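Local coordinates for protein 1H-3-hydroxy-4-oxoquinoline 2,4-dioxygenase (Pseudomonas putida, PDB 3IBT) that catalyses the cofactor-independent ring cleavage of 3-hydroxy-1H-quinolin-4-one by dioxygen, giving N-formylanthranilate and carbon monoxide, at residues Cys209-Gln214 and Gln256-Phe261; Pro127-Gln132 and Arg183-Asn188; Ser28-Asp33 and Arg56-Lys61. All coordinates share one frame; numbering follows the deposited sequence.

In the fold
The three contacts sample the sheet, the cap and the pocket loops of one alpha/beta-hydrolase fold. Contacts 2 and 3 touch: CB of Glu-184 packs 3.8 Å from CZ2 of Trp-30, joining a cap helix to a loop that probably binds substrate. In contact 3 the side chain of Gln-32 lies about 6 Å from that of His-244, the probable proton donor/acceptor. Contact 1 sits across the chain's centre from contact 3, their centres about 23 Å apart, yet the side chain of Ile-211 comes within about 7 Å of that of Asp-120, thought to raise the basicity of the histidine. Contacts 1 and 2 do not touch; their nearest atoms are about 8 Å apart.

Contact 1. Residues Cys209-Gln214 and Gln256-Phe261; sequences CHIYSQ and QAIREF
Cys-209, on strand 207-212 of the alpha/beta-hydrolase sheet, sets its CB squarely over the ring of Phe-261, the last residue of helix 251-261, which packs against that sheet. The strand and helix segments run almost antiparallel, at 172°, with their axes 10.3 Å apart at closest approach. The closest packing is at this end. CB of Cys-209 lies 3.5 Å from the centroid of the Phe-261 ring and 4° off its normal, a CH-pi contact over the middle of one face. Phe-261 CG stands anti to the backbone N (chi1 -173°), which carries the ring out to the strand. SG of Cys-209 makes a more distant sulfur-aromatic contact above the same face, 4.5 Å from the Phe-261 centroid. Ile-117 of strand 115-119 also touches this ring, and Lys-115 makes a cation-pi contact with it. An alanine at Phe-261 would probably leave the Cys-209 methylene without the ring face it rests on and open a gap between strand and helix end. The looser, solvent side of the helix is polar: the Gln-256 amide accepts from Arg-259 NE through OE1 and donates to exposed Glu-260 through NE2, while Arg-259 also forms a salt bridge with Asp-47. Farther along the strand, Ile-211, buried like Ile-258, touches the helix through CD1, 3.9 Å from CB of Ala-257 and 4.2 Å from CG1 of Ile-258.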
loop_
_atom_site.group_PDB
_atom_site.type_symbol
_atom_site.label_atom_id
_atom_site.label_comp_id
_atom_site.label_asym_id
_atom_site.label_seq_id
_atom_site.Cartn_x
_atom_site.Cartn_y
_atom_site.Cartn_z
ATOM N N CYS A 209 6.760 4.641 -9.717
ATOM C CA CYS A 209 6.036 5.895 -9.666
ATOM C C CYS A 209 5.410 6.000 -8.302
ATOM O O CYS A 209 4.650 5.114 -7.910
ATOM C CB CYS A 209 4.959 5.910 -10.736
ATOM S SG CYS A 209 3.819 7.309 -10.689
ATOM N N HIS A 210 5.761 7.063 -7.579
ATOM C CA HIS A 210 5.191 7.378 -6.266
ATOM C C HIS A 210 4.137 8.470 -6.353
ATOM O O HIS A 210 4.474 9.649 -6.589
ATOM C CB HIS A 210 6.286 7.847 -5.290
ATOM C CG HIS A 210 5.802 7.980 -3.873
ATOM N ND1 HIS A 210 6.221 8.985 -3.030
ATOM C CD2 HIS A 210 4.909 7.239 -3.159
ATOM C CE1 HIS A 210 5.632 8.846 -1.850
ATOM N NE2 HIS A 210 4.824 7.795 -1.904
ATOM N N ILE A 211 2.881 8.075 -6.151
ATOM C CA ILE A 211 1.737 8.996 -6.028
ATOM C C ILE A 211 1.501 9.313 -4.558
ATOM O O ILE A 211 1.576 8.443 -3.723
ATOM C CB ILE A 211 0.459 8.365 -6.606
ATOM C CG1 ILE A 211 0.630 8.068 -8.105
ATOM C CG2 ILE A 211 -0.711 9.293 -6.453
ATOM C CD1 ILE A 211 -0.366 7.023 -8.644
ATOM N N TYR A 212 1.226 10.546 -4.204
ATOM C CA TYR A 212 1.239 10.896 -2.787
ATOM C C TYR A 212 0.789 12.324 -2.558
ATOM O O TYR A 212 1.081 13.240 -3.387
ATOM C CB TYR A 212 2.647 10.743 -2.251
ATOM C CG TYR A 212 3.512 11.919 -2.620
ATOM C CD1 TYR A 212 3.665 12.987 -1.753
ATOM C CD2 TYR A 212 4.143 11.989 -3.855
ATOM C CE1 TYR A 212 4.440 14.101 -2.103
ATOM C CE2 TYR A 212 4.942 13.094 -4.201
ATOM C CZ TYR A 212 5.071 14.150 -3.319
ATOM O OH TYR A 212 5.821 15.254 -3.632
ATOM N N SER A 213 0.079 12.530 -1.451
ATOM C CA SER A 213 -0.308 13.883 -1.029
ATOM C C SER A 213 0.377 14.299 0.274
ATOM O O SER A 213 0.722 15.455 0.489
ATOM C CB SER A 213 -1.810 13.951 -0.859
ATOM O OG SER A 213 -2.463 13.401 -1.999
ATOM N N GLN A 214 0.599 13.319 1.131
ATOM C CA GLN A 214 1.126 13.536 2.480
ATOM C C GLN A 214 2.542 12.932 2.619
ATOM O O GLN A 214 2.905 11.999 1.874
ATOM C CB GLN A 214 0.155 12.873 3.470
ATOM C CG GLN A 214 -0.043 13.767 4.608
ATOM C CD GLN A 214 -0.951 13.208 5.649
ATOM O OE1 GLN A 214 -2.151 13.483 5.630
ATOM N NE2 GLN A 214 -0.375 12.471 6.620
ATOM N N GLN A 256 -5.910 8.598 -13.252
ATOM C CA GLN A 256 -5.350 9.092 -14.477
ATOM C C GLN A 256 -3.849 8.830 -14.468
ATOM O O GLN A 256 -3.252 8.547 -15.516
ATOM C CB GLN A 256 -5.671 10.564 -14.662
ATOM C CG GLN A 256 -5.227 11.066 -16.014
ATOM C CD GLN A 256 -5.931 10.333 -17.148
ATOM O OE1 GLN A 256 -7.040 9.765 -16.974
ATOM N NE2 GLN A 256 -5.302 10.345 -18.317
ATOM N N ALA A 257 -3.257 8.877 -13.275
ATOM C CA ALA A 257 -1.822 8.689 -13.084
ATOM C C ALA A 257 -1.448 7.238 -13.299
ATOM O O ALA A 257 -0.408 6.957 -13.925
ATOM C CB ALA A 257 -1.427 9.120 -11.698
ATOM N N ILE A 258 -2.288 6.332 -12.767
ATOM C CA ILE A 258 -2.108 4.889 -12.940
ATOM C C ILE A 258 -2.231 4.594 -14.421
ATOM O O ILE A 258 -1.348 4.005 -15.020
ATOM C CB ILE A 258 -3.121 4.069 -12.122
ATOM C CG1 ILE A 258 -2.831 4.208 -10.629
ATOM C CG2 ILE A 258 -3.063 2.597 -12.519
ATOM C CD1 ILE A 258 -3.896 3.651 -9.758
ATOM N N ARG A 259 -3.299 5.093 -15.021
ATOM C CA ARG A 259 -3.488 4.936 -16.447
ATOM C C ARG A 259 -2.283 5.372 -17.217
ATOM O O ARG A 259 -1.860 4.662 -18.107
ATOM C CB ARG A 259 -4.668 5.741 -16.923
ATOM C CG ARG A 259 -5.783 4.913 -17.491
ATOM C CD ARG A 259 -6.776 5.842 -18.199
ATOM N NE ARG A 259 -7.554 6.704 -17.281
ATOM C CZ ARG A 259 -8.597 6.307 -16.536
ATOM N NH1 ARG A 259 -9.006 5.030 -16.537
ATOM N NH2 ARG A 259 -9.236 7.199 -15.778
ATOM N N GLU A 260 -1.732 6.536 -16.898
ATOM C CA GLU A 260 -0.671 7.079 -17.740
ATOM C C GLU A 260 0.671 6.449 -17.464
ATOM O O GLU A 260 1.465 6.261 -18.375
ATOM C CB GLU A 260 -0.559 8.584 -17.629
ATOM C CG GLU A 260 -1.571 9.321 -18.473
ATOM C CD GLU A 260 -1.766 10.768 -18.014
ATOM O OE1 GLU A 260 -0.797 11.292 -17.382
ATOM O OE2 GLU A 260 -2.865 11.371 -18.260
ATOM N N PHE A 261 0.948 6.115 -16.220
ATOM C CA PHE A 261 2.199 5.483 -15.963
ATOM C C PHE A 261 2.206 4.064 -16.515
ATOM O O PHE A 261 3.229 3.572 -17.010
ATOM C CB PHE A 261 2.472 5.423 -14.505
ATOM C CG PHE A 261 3.815 4.925 -14.209
ATOM C CD1 PHE A 261 3.994 3.717 -13.564
ATOM C CD2 PHE A 261 4.944 5.662 -14.599
ATOM C CE1 PHE A 261 5.285 3.252 -13.281
ATOM C CE2 PHE A 261 6.243 5.220 -14.323
ATOM C CZ PHE A 261 6.410 4.014 -13.670
#

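Contact 2. Residues Pro127-Gln132 and Arg183-Asn188; sequences PGFWQQ and REIEAN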
loop_
_atom_site.group_PDB
_atom_site.type_symbol
_atom_site.label_atom_id
_atom_site.label_comp_id
_atom_site.label_asym_id
_atom_site.label_seq_id
_atom_site.Cartn_x
_atom_site.Cartn_y
_atom_site.Cartn_z
ATOM N N PRO A 127 11.356 11.761 13.657
ATOM C CA PRO A 127 11.118 11.482 15.085
ATOM C C PRO A 127 9.673 11.238 15.435
ATOM O O PRO A 127 9.367 10.255 16.111
ATOM C CB PRO A 127 11.666 12.740 15.785
ATOM C CG PRO A 127 12.825 13.109 14.916
ATOM C CD PRO A 127 12.192 12.972 13.519
ATOM N N GLY A 128 8.781 12.086 14.944
ATOM C CA GLY A 128 7.326 11.871 15.151
ATOM C C GLY A 128 6.829 10.459 14.865
ATOM O O GLY A 128 6.201 9.831 15.708
ATOM N N PHE A 129 7.139 9.990 13.659
ATOM C CA PHE A 129 6.827 8.666 13.165
ATOM C C PHE A 129 7.296 7.522 14.081
ATOM O O PHE A 129 6.492 6.684 14.517
ATOM C CB PHE A 129 7.462 8.552 11.794
ATOM C CG PHE A 129 7.143 7.304 11.089
ATOM C CD1 PHE A 129 5.834 7.035 10.690
ATOM C CD2 PHE A 129 8.149 6.398 10.794
ATOM C CE1 PHE A 129 5.519 5.862 10.021
ATOM C CE2 PHE A 129 7.864 5.218 10.103
ATOM C CZ PHE A 129 6.546 4.962 9.700
ATOM N N TRP A 130 8.590 7.481 14.376
ATOM C CA TRP A 130 9.131 6.485 15.273
ATOM C C TRP A 130 8.382 6.406 16.580
ATOM O O TRP A 130 8.258 5.335 17.154
ATOM C CB TRP A 130 10.559 6.840 15.608
ATOM C CG TRP A 130 11.437 6.689 14.474
ATOM C CD1 TRP A 130 12.070 7.668 13.781
ATOM C CD2 TRP A 130 11.793 5.471 13.870
ATOM N NE1 TRP A 130 12.820 7.123 12.777
ATOM C CE2 TRP A 130 12.664 5.770 12.812
ATOM C CE3 TRP A 130 11.470 4.138 14.130
ATOM C CZ2 TRP A 130 13.217 4.792 12.014
ATOM C CZ3 TRP A 130 12.012 3.170 13.334
ATOM C CH2 TRP A 130 12.884 3.493 12.293
ATOM N N GLN A 131 7.921 7.548 17.072
ATOM C CA GLN A 131 7.142 7.542 18.290
ATOM C C GLN A 131 5.822 6.826 18.112
ATOM O O GLN A 131 5.459 5.976 18.909
ATOM C CB GLN A 131 6.891 8.952 18.795
ATOM C CG GLN A 131 6.462 8.983 20.266
ATOM C CD GLN A 131 6.533 10.368 20.860
ATOM O OE1 GLN A 131 6.260 11.366 20.173
ATOM N NE2 GLN A 131 6.915 10.452 22.143
ATOM N N GLN A 132 5.106 7.184 17.057
ATOM C CA GLN A 132 3.768 6.663 16.820
ATOM C C GLN A 132 3.817 5.169 16.561
ATOM O O GLN A 132 2.854 4.445 16.858
ATOM C CB GLN A 132 3.118 7.354 15.635
ATOM C CG GLN A 132 3.230 8.868 15.608
ATOM C CD GLN A 132 2.460 9.443 14.433
ATOM O OE1 GLN A 132 3.040 9.799 13.407
ATOM N NE2 GLN A 132 1.133 9.480 14.556
ATOM N N ARG A 183 4.952 -3.334 14.671
ATOM C CA ARG A 183 6.171 -4.103 14.771
ATOM C C ARG A 183 6.757 -4.241 13.386
ATOM O O ARG A 183 7.974 -4.112 13.172
ATOM C CB ARG A 183 5.882 -5.505 15.250
ATOM C CG ARG A 183 5.442 -5.689 16.659
ATOM C CD ARG A 183 5.662 -7.143 16.937
ATOM N NE ARG A 183 5.630 -7.894 15.666
ATOM C CZ ARG A 183 4.698 -8.809 15.363
ATOM N NH1 ARG A 183 3.701 -9.111 16.243
ATOM N NH2 ARG A 183 4.770 -9.435 14.180
ATOM N N GLU A 184 5.885 -4.511 12.433
ATOM C CA GLU A 184 6.374 -4.831 11.125
ATOM C C GLU A 184 6.902 -3.659 10.380
ATOM O O GLU A 184 7.970 -3.762 9.788
ATOM C CB GLU A 184 5.331 -5.561 10.312
ATOM C CG GLU A 184 5.121 -6.934 10.872
ATOM C CD GLU A 184 6.428 -7.667 11.039
ATOM O OE1 GLU A 184 7.292 -7.581 10.131
ATOM O OE2 GLU A 184 6.590 -8.321 12.087
ATOM N N ILE A 185 6.161 -2.556 10.411
ATOM C CA ILE A 185 6.577 -1.349 9.722
ATOM C C ILE A 185 7.892 -0.890 10.342
ATOM O O ILE A 185 8.896 -0.600 9.629
ATOM C CB ILE A 185 5.509 -0.228 9.846
ATOM C CG1 ILE A 185 4.188 -0.615 9.153
ATOM C CG2 ILE A 185 6.059 1.114 9.291
ATOM C CD1 ILE A 185 2.999 0.290 9.486
ATOM N N GLU A 186 7.867 -0.873 11.680
ATOM C CA GLU A 186 9.030 -0.557 12.473
ATOM C C GLU A 186 10.156 -1.443 12.006
ATOM O O GLU A 186 11.156 -0.941 11.543
ATOM C CB GLU A 186 8.776 -0.743 13.967
ATOM C CG GLU A 186 9.438 0.340 14.837
ATOM C CD GLU A 186 9.365 0.087 16.366
ATOM O OE1 GLU A 186 8.982 -1.031 16.817
ATOM O OE2 GLU A 186 9.732 1.023 17.129
ATOM N N ALA A 187 9.994 -2.756 12.076
ATOM C CA ALA A 187 11.051 -3.662 11.584
ATOM C C ALA A 187 11.684 -3.251 10.199
ATOM O O ALA A 187 12.933 -3.201 10.057
ATOM C CB ALA A 187 10.549 -5.080 11.553
ATOM N N ASN A 188 10.840 -2.925 9.211
ATOM C CA ASN A 188 11.323 -2.643 7.863
ATOM C C ASN A 188 12.190 -1.389 7.822
ATOM O O ASN A 188 13.249 -1.361 7.187
ATOM C CB ASN A 188 10.161 -2.500 6.894
ATOM C CG ASN A 188 9.316 -3.743 6.798
ATOM O OD1 ASN A 188 9.823 -4.809 6.502
ATOM N ND2 ASN A 188 8.026 -3.612 7.055
#
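Two rings of helix 127-135, those of Phe-129 and Trp-130, reach helix 175-192 by their outer atoms. Phe-129 meets Ile-185 obliquely, its CZ 3.9 Å from Ile-185 CG2, and the two side chains cross at about a right angle. The indole of Trp-130 instead presents an edge: CZ3 lies 4.1 Å from CG of Glu-186, which sits near the ring plane. Elsewhere the Phe-129 ring packs edge-to-face with Tyr-189 and touches Phe-149 of helix 142-154, while Trp-130 rests on Pro-125. With Phe-129 CG anti to the backbone N (chi1 -175°), the ring end comes nearer the partner helix than its CB direction alone would suggest. Beyond CG the chain of Glu-186 is extended, and its carboxylate plane is tilted 42° from the indole; OE1 is hydrogen-bonded to Gln-137 and OE2 forms a salt bridge with Arg-190. These helices belong to the cap inserted between strands 115-119 and 207-212, as is common in alpha/beta hydrolases. The chemistry implies an apolar joint: ring carbons meet a methyl and the aliphatic stem of a glutamate, so what joins these two segments is van der Waals contact between carbons, with the polar end of Glu-186 held by Gln-137 and Arg-190.

Contact 3. Residues Ser28-Asp33 and Arg56-Lys61; sequences SGWCQD and RGHDAK
Cys-31 donates its backbone N-H to NE2 of His-58, at 2.8 Å from N to NE2 and with an N-H...N angle of 142°. The donor lies well off the imidazole plane, 36° out of it. Around this bond the His-58 ring lies along the backbone of the other loop, its CD2 3.6 Å from CA of Cys-31 and 3.7 Å from O of Gln-32, and its CE1 also nears the Trp-30 indole, 4.2 Å from CE3. One shell out, ND1 of His-58 gives a weak hydrogen bond to O of Arg-56, so both ring nitrogens tie the imidazole to main chain. On the other loop, a type II turn from Gly-29 to Gln-32 places Trp-30 and Cys-31 at its two corners and presents the Cys-31 N-H to NE2 of His-58. Trp-30, Cys-31 and Gln-32 probably bind the substrate, and their loop follows strand 23-27 in the place where alpha/beta hydrolases often carry part of the oxyanion hole. The loop of His-58 follows strand 49-53, next to strand 23-27 in the sheet. Leu-73 of helix 70-83 and Ala-181 of helix 175-192 pack on Trp-30, and Met-177 of the latter helix touches His-58.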
loop_
_atom_site.group_PDB
_atom_site.type_symbol
_atom_site.label_atom_id
_atom_site.label_comp_id
_atom_site.label_asym_id
_atom_site.label_seq_id
_atom_site.Cartn_x
_atom_site.Cartn_y
_atom_site.Cartn_z
ATOM N N SER A 28 -3.579 -2.887 -0.465
ATOM C CA SER A 28 -3.675 -1.884 0.614
ATOM C C SER A 28 -2.479 -1.771 1.651
ATOM O O SER A 28 -1.462 -2.461 1.552
ATOM C CB SER A 28 -4.976 -2.116 1.371
ATOM O OG SER A 28 -4.706 -2.979 2.444
ATOM N N GLY A 29 -2.617 -0.903 2.649
ATOM C CA GLY A 29 -1.709 -0.931 3.779
ATOM C C GLY A 29 -2.216 -1.913 4.812
ATOM O O GLY A 29 -3.206 -2.632 4.564
ATOM N N TRP A 30 -1.518 -1.970 5.956
ATOM C CA TRP A 30 -1.925 -2.801 7.103
ATOM C C TRP A 30 -3.203 -2.233 7.656
ATOM O O TRP A 30 -3.399 -1.012 7.601
ATOM C CB TRP A 30 -0.870 -2.755 8.213
ATOM C CG TRP A 30 0.386 -3.474 7.866
ATOM C CD1 TRP A 30 1.461 -2.971 7.177
ATOM C CD2 TRP A 30 0.708 -4.840 8.182
ATOM N NE1 TRP A 30 2.433 -3.945 7.044
ATOM C CE2 TRP A 30 1.999 -5.097 7.653
ATOM C CE3 TRP A 30 0.034 -5.871 8.874
ATOM C CZ2 TRP A 30 2.636 -6.345 7.795
ATOM C CZ3 TRP A 30 0.659 -7.114 9.000
ATOM C CH2 TRP A 30 1.945 -7.342 8.463
ATOM N N CYS A 31 -4.073 -3.092 8.167
ATOM C CA CYS A 31 -5.300 -2.610 8.766
ATOM C C CYS A 31 -6.182 -1.839 7.799
ATOM O O CYS A 31 -6.901 -0.900 8.208
ATOM C CB CYS A 31 -4.966 -1.717 9.939
ATOM S SG CYS A 31 -4.357 -2.689 11.287
ATOM N N GLN A 32 -6.098 -2.223 6.521
ATOM C CA GLN A 32 -6.957 -1.690 5.464
ATOM C C GLN A 32 -7.563 -2.793 4.601
ATOM O O GLN A 32 -7.189 -3.993 4.663
ATOM C CB GLN A 32 -6.218 -0.745 4.540
ATOM C CG GLN A 32 -6.267 0.659 4.940
ATOM C CD GLN A 32 -5.047 1.386 4.400
ATOM O OE1 GLN A 32 -4.046 0.742 4.074
ATOM N NE2 GLN A 32 -5.126 2.726 4.268
ATOM N N ASP A 33 -8.471 -2.338 3.745
ATOM C CA ASP A 33 -9.209 -3.244 2.955
ATOM C C ASP A 33 -9.221 -2.990 1.453
ATOM O O ASP A 33 -8.653 -2.004 0.992
ATOM C CB ASP A 33 -10.614 -3.290 3.461
ATOM C CG ASP A 33 -11.161 -4.603 3.250
ATOM O OD1 ASP A 33 -10.285 -5.442 2.914
ATOM O OD2 ASP A 33 -12.391 -4.831 3.388
ATOM N N ARG A 56 -3.675 -11.285 4.671
ATOM C CA ARG A 56 -3.816 -12.134 5.858
ATOM C C ARG A 56 -4.512 -11.417 7.017
ATOM O O ARG A 56 -4.092 -10.339 7.415
ATOM C CB ARG A 56 -2.442 -12.590 6.356
ATOM C CG ARG A 56 -2.131 -14.022 6.066
ATOM C CD ARG A 56 -0.784 -14.481 6.715
ATOM N NE ARG A 56 -0.149 -15.423 5.719
ATOM C CZ ARG A 56 -0.429 -16.801 5.676
ATOM N NH1 ARG A 56 -1.332 -17.441 6.604
ATOM N NH2 ARG A 56 0.211 -17.530 4.687
ATOM N N GLY A 57 -5.571 -11.994 7.563
ATOM C CA GLY A 57 -6.176 -11.436 8.771
ATOM C C GLY A 57 -7.074 -10.251 8.518
ATOM O O GLY A 57 -7.761 -9.766 9.433
ATOM N N HIS A 58 -7.064 -9.796 7.267
ATOM C CA HIS A 58 -7.830 -8.641 6.853
ATOM C C HIS A 58 -9.134 -8.964 6.125
ATOM O O HIS A 58 -9.909 -8.061 5.785
ATOM C CB HIS A 58 -6.951 -7.742 6.011
ATOM C CG HIS A 58 -5.909 -7.056 6.818
ATOM N ND1 HIS A 58 -4.639 -7.561 6.970
ATOM C CD2 HIS A 58 -5.965 -5.940 7.585
ATOM C CE1 HIS A 58 -3.939 -6.761 7.758
ATOM N NE2 HIS A 58 -4.721 -5.768 8.142
ATOM N N ASP A 59 -9.390 -10.245 5.903
ATOM C CA ASP A 59 -10.634 -10.645 5.289
ATOM C C ASP A 59 -11.840 -10.263 6.175
ATOM O O ASP A 59 -11.674 -9.899 7.355
ATOM C CB ASP A 59 -10.605 -12.144 4.943
ATOM C CG ASP A 59 -10.133 -13.026 6.106
ATOM O OD1 ASP A 59 -9.056 -12.717 6.714
ATOM O OD2 ASP A 59 -10.840 -14.046 6.384
ATOM N N ALA A 60 -13.039 -10.312 5.582
ATOM C CA ALA A 60 -14.300 -10.071 6.297
ATOM C C ALA A 60 -14.429 -10.969 7.536
ATOM O O ALA A 60 -15.220 -10.698 8.449
ATOM C CB ALA A 60 -15.493 -10.277 5.354
ATOM N N LYS A 61 -13.638 -12.032 7.567
ATOM C CA LYS A 61 -13.712 -12.973 8.656
ATOM C C LYS A 61 -12.601 -12.743 9.666
ATOM O O LYS A 61 -12.422 -13.520 10.617
ATOM C CB LYS A 61 -13.690 -14.404 8.114
ATOM C CG LYS A 61 -15.046 -14.923 7.642
ATOM C CD LYS A 61 -15.866 -15.451 8.800
ATOM C CE LYS A 61 -16.399 -16.858 8.476
ATOM N NZ LYS A 61 -17.373 -16.842 7.326
#